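Local coordinates for protein PLP-Dependent L-Arginine Hydroxylase MppP (Streptomyces wadayamensis, PDB 6C9B) that oxidises L-arginine with the help of pyridoxal 5'-phosphate, and is here seen with its product (4S)-5-carbamimidamido-4-hydroxy-2-oxopentanoic acid bound, at residues B[90-93]-B[94-98]; B[240-243]-B[244-248]. All coordinates share one frame; numbering follows the deposited sequence.

In the fold
Interaction 1 comes first along the chain, in the opening turns of helix 90-101; interaction 2 follows much later, where the loop after strand 231-235 turns into helix 243-250. Their centres are about 11 Å apart and they touch: Ile96 packs on Val243, Ile246 and Tyr247, while Leu97 meets Leu241. Both helices lie against strand 84-87, an outermost strand of the seven-stranded sheet. The centre of interaction 1 lies about 13 Å from the centre of the chain, that of interaction 2 about 22 Å. Interaction 1 meets the second subunit through a salt bridge and packing, interaction 2 through a weak ion pair, so helix 90-101 links the pocket holding Ser91 to the dimer interface.

Interaction 1. Residues B[90-93]-B[94-98]; sequences SSVS and MEILA
Val92 and Ile96, one turn apart on helix 90-101, meet through their branch ends, CG1 of Val92 lying 4.1 Å from CD1 of Ile96. In Ile96 the CG1 branch stands beside its own backbone N (chi1 -69°), which lays it over the preceding turn, with CG1 3.3 Å from the carbonyl O of Val92. That same oxygen accepts the amide of Ile96 at 3.0 Å, N-H...O angle 164°. Three more i to i+4 bonds run alongside: Met94 N to Ser90 O at 2.8 Å, Glu95 N to Ser91 O at 2.8 Å and Leu97 N to Ser93 O at 2.9 Å.

Outside this frame the side chains diverge. OG of Ser93 is hydrogen-bonded to the carbonyl of Ser89, and Met94 packs on Leu121 and Leu122 of helix 116-124. Glu95 uses OE2 for a salt bridge with Arg99 of the second subunit and OE1 for a hydrogen bond with Asn125 ND2, although OE2 also lies near OE2 of Glu95 of the second subunit. OG of Ser91 is shared by Asn117, the phosphate of the modified lysine at position 221 and the bound product.

The regular backbone bonding thus gives Ser91 a firm base, from which its hydroxyl meets phosphate and product, and the positive end of the helix dipole, near the phosphate, would probably favour its negative charge.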
loop_
_atom_site.group_PDB
_atom_site.type_symbol
_atom_site.label_atom_id
_atom_site.label_comp_id
_atom_site.label_asym_id
_atom_site.label_seq_id
_atom_site.Cartn_x
_atom_site.Cartn_y
_atom_site.Cartn_z
ATOM N N SER B 90 3.085 -6.357 3.309
ATOM C CA SER B 90 2.386 -7.398 4.044
ATOM C C SER B 90 1.173 -6.850 4.766
ATOM O O SER B 90 0.163 -7.553 4.890
ATOM C CB SER B 90 3.360 -8.058 5.017
ATOM O OG SER B 90 2.712 -8.858 5.986
ATOM N N SER B 91 1.240 -5.617 5.268
ATOM C CA SER B 91 0.038 -5.058 5.896
ATOM C C SER B 91 -1.090 -4.827 4.897
ATOM O O SER B 91 -2.261 -4.958 5.267
ATOM C CB SER B 91 0.348 -3.749 6.601
ATOM O OG SER B 91 1.257 -3.964 7.665
ATOM N N VAL B 92 -0.786 -4.450 3.650
ATOM C CA VAL B 92 -1.840 -4.388 2.631
ATOM C C VAL B 92 -2.409 -5.784 2.373
ATOM O O VAL B 92 -3.633 -5.959 2.272
ATOM C CB VAL B 92 -1.300 -3.732 1.347
ATOM C CG1 VAL B 92 -2.267 -3.907 0.171
ATOM C CG2 VAL B 92 -1.041 -2.251 1.568
ATOM N N SER B 93 -1.549 -6.803 2.316
ATOM C CA SER B 93 -2.048 -8.180 2.230
ATOM C C SER B 93 -2.970 -8.477 3.405
ATOM O O SER B 93 -4.028 -9.114 3.252
ATOM C CB SER B 93 -0.890 -9.182 2.248
ATOM O OG SER B 93 0.048 -8.949 1.211
ATOM N N MET B 94 -2.559 -8.058 4.603
ATOM C CA MET B 94 -3.339 -8.332 5.807
ATOM C C MET B 94 -4.681 -7.595 5.784
ATOM O O MET B 94 -5.692 -8.127 6.246
ATOM C CB MET B 94 -2.510 -7.951 7.042
ATOM C CG MET B 94 -3.189 -8.233 8.354
ATOM S SD MET B 94 -3.210 -10.017 8.621
ATOM C CE MET B 94 -4.851 -10.164 9.327
ATOM N N GLU B 95 -4.715 -6.365 5.270
ATOM C CA GLU B 95 -5.982 -5.660 5.125
ATOM C C GLU B 95 -6.907 -6.423 4.189
ATOM O O GLU B 95 -8.107 -6.566 4.459
ATOM C CB GLU B 95 -5.749 -4.239 4.614
ATOM C CG GLU B 95 -7.009 -3.464 4.275
ATOM C CD GLU B 95 -7.851 -3.004 5.456
ATOM O OE1 GLU B 95 -7.530 -3.309 6.611
ATOM O OE2 GLU B 95 -8.879 -2.321 5.217
ATOM N N ILE B 96 -6.361 -6.914 3.083
ATOM C CA ILE B 96 -7.153 -7.694 2.134
ATOM C C ILE B 96 -7.692 -8.943 2.815
ATOM O O ILE B 96 -8.880 -9.278 2.691
ATOM C CB ILE B 96 -6.295 -8.030 0.901
ATOM C CG1 ILE B 96 -6.003 -6.762 0.100
ATOM C CG2 ILE B 96 -6.985 -9.057 0.024
ATOM C CD1 ILE B 96 -4.865 -6.924 -0.895
ATOM N N LEU B 97 -6.822 -9.654 3.543
ATOM C CA LEU B 97 -7.242 -10.884 4.206
ATOM C C LEU B 97 -8.302 -10.588 5.257
ATOM O O LEU B 97 -9.272 -11.333 5.419
ATOM C CB LEU B 97 -6.030 -11.576 4.832
ATOM C CG LEU B 97 -6.304 -12.826 5.678
ATOM C CD1 LEU B 97 -6.984 -13.899 4.837
ATOM C CD2 LEU B 97 -5.013 -13.362 6.308
ATOM N N ALA B 98 -8.100 -9.536 6.024
ATOM C CA ALA B 98 -9.029 -9.242 7.108
ATOM C C ALA B 98 -10.403 -8.891 6.548
ATOM O O ALA B 98 -11.428 -9.364 7.049
ATOM C CB ALA B 98 -8.476 -8.103 7.955
#

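Interaction 2. Residues B[240-243]-B[244-248]; sequences GLPV and EKIYS
Pro242, at the N-cap position of helix 243-250, lies side by side with Ile246, its ring atom CG 4.1 Å from CD1 of Ile246. The same two residues are tied through the backbone: the amide of Ile246 donates to the carbonyl O of Pro242 at 3.0 Å, with an N-H...O angle of 168°. Next in line, Tyr247 N reaches Val243 O at 2.9 Å.

The amides at the start of the helix have no preceding turn to bond to, and they are served differently. Val243 N makes a weak hydrogen bond to Leu241 O, closing an inverse gamma turn centred on Pro242. For Glu244 N the acceptor is a water, 3.1 Å away. That water in turn donates to Leu241 O at 2.9 Å and to Glu244 OE1 at 2.8 Å, so the carboxylate serves its own backbone amide indirectly. CG of Glu244 stands beside the backbone N (chi1 -72°), which brings the acid back toward the helix start, where its negative charge would probably suit the helix dipole.

Farther along, Ser248 OG donates to Lys245 O at 2.8 Å. The hydroxyl of Tyr247 bonds to the carbonyl of Ser86, and Lys245 forms a salt bridge with Asp249, with a long, weak ion pair to Asp120 of the second subunit besides. Val243 and Ile246 pack against Ser100 of helix 90-101.

This is a helix N-terminus with proline at the N-cap, entered through an inverse gamma turn and completed by a bridging water, at the edge of the seven-stranded sheet in the fold shared by the pyridoxal-phosphate-dependent aminotransferase family.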
loop_
_atom_site.group_PDB
_atom_site.type_symbol
_atom_site.label_atom_id
_atom_site.label_comp_id
_atom_site.label_asym_id
_atom_site.label_seq_id
_atom_site.Cartn_x
_atom_site.Cartn_y
_atom_site.Cartn_z
ATOM N N GLY B 240 -12.006 -20.062 -0.257
ATOM C CA GLY B 240 -13.397 -19.707 -0.021
ATOM C C GLY B 240 -13.612 -18.363 0.634
ATOM O O GLY B 240 -14.629 -18.149 1.301
ATOM N N LEU B 241 -12.675 -17.452 0.462
ATOM C CA LEU B 241 -12.744 -16.065 0.867
ATOM C C LEU B 241 -12.511 -15.202 -0.359
ATOM O O LEU B 241 -11.743 -15.597 -1.238
ATOM C CB LEU B 241 -11.665 -15.711 1.896
ATOM C CG LEU B 241 -11.567 -16.589 3.136
ATOM C CD1 LEU B 241 -10.274 -16.242 3.878
ATOM C CD2 LEU B 241 -12.762 -16.411 4.035
ATOM N N PRO B 242 -13.057 -13.993 -0.398
ATOM C CA PRO B 242 -12.925 -13.165 -1.610
ATOM C C PRO B 242 -11.627 -12.385 -1.713
ATOM O O PRO B 242 -11.640 -11.200 -2.076
ATOM C CB PRO B 242 -14.131 -12.221 -1.499
ATOM C CG PRO B 242 -14.324 -12.074 -0.033
ATOM C CD PRO B 242 -14.033 -13.414 0.545
ATOM N N VAL B 243 -10.493 -13.032 -1.432
ATOM C CA VAL B 243 -9.213 -12.321 -1.429
ATOM C C VAL B 243 -8.865 -11.816 -2.828
ATOM O O VAL B 243 -8.272 -10.751 -2.979
ATOM C CB VAL B 243 -8.082 -13.204 -0.859
ATOM C CG1 VAL B 243 -8.288 -13.420 0.655
ATOM C CG2 VAL B 243 -7.966 -14.542 -1.615
ATOM N N GLU B 244 -9.184 -12.580 -3.872
ATOM C CA GLU B 244 -8.833 -12.122 -5.215
ATOM C C GLU B 244 -9.616 -10.873 -5.618
ATOM O O GLU B 244 -9.068 -9.956 -6.246
ATOM C CB GLU B 244 -9.063 -13.245 -6.225
ATOM C CG GLU B 244 -8.043 -14.350 -6.095
ATOM C CD GLU B 244 -8.484 -15.606 -6.807
ATOM O OE1 GLU B 244 -9.376 -16.317 -6.293
ATOM O OE2 GLU B 244 -7.949 -15.856 -7.897
ATOM N N LYS B 245 -10.912 -10.839 -5.300
ATOM C CA LYS B 245 -11.748 -9.688 -5.643
ATOM C C LYS B 245 -11.326 -8.456 -4.857
ATOM O O LYS B 245 -11.165 -7.377 -5.434
ATOM C CB LYS B 245 -13.218 -10.019 -5.385
ATOM C CG LYS B 245 -14.192 -8.834 -5.420
ATOM C CD LYS B 245 -14.147 -8.014 -6.704
ATOM C CE LYS B 245 -15.384 -7.105 -6.808
ATOM N NZ LYS B 245 -15.102 -5.729 -7.317
ATOM N N ILE B 246 -11.079 -8.604 -3.556
ATOM C CA ILE B 246 -10.721 -7.437 -2.763
ATOM C C ILE B 246 -9.322 -6.957 -3.146
ATOM O O ILE B 246 -9.093 -5.751 -3.290
ATOM C CB ILE B 246 -10.860 -7.725 -1.263
ATOM C CG1 ILE B 246 -12.357 -7.886 -0.947
ATOM C CG2 ILE B 246 -10.259 -6.575 -0.426
ATOM C CD1 ILE B 246 -12.678 -8.353 0.495
ATOM N N TYR B 247 -8.403 -7.891 -3.416
ATOM C CA TYR B 247 -7.101 -7.508 -3.976
ATOM C C TYR B 247 -7.291 -6.605 -5.181
ATOM O O TYR B 247 -6.698 -5.519 -5.270
ATOM C CB TYR B 247 -6.294 -8.749 -4.369
ATOM C CG TYR B 247 -5.014 -8.456 -5.110
ATOM C CD1 TYR B 247 -4.993 -8.328 -6.479
ATOM C CD2 TYR B 247 -3.813 -8.317 -4.421
ATOM C CE1 TYR B 247 -3.809 -8.061 -7.164
ATOM C CE2 TYR B 247 -2.632 -8.046 -5.098
ATOM C CZ TYR B 247 -2.641 -7.923 -6.466
ATOM O OH TYR B 247 -1.462 -7.654 -7.127
ATOM N N SER B 248 -8.137 -7.025 -6.121
ATOM C CA SER B 248 -8.277 -6.251 -7.343
ATOM C C SER B 248 -8.983 -4.918 -7.130
ATOM O O SER B 248 -8.844 -4.017 -7.971
ATOM C CB SER B 248 -9.007 -7.074 -8.397
ATOM O OG SER B 248 -10.390 -7.194 -8.105
HETATM O O HOH W 1 -10.568 -15.332 -3.902
#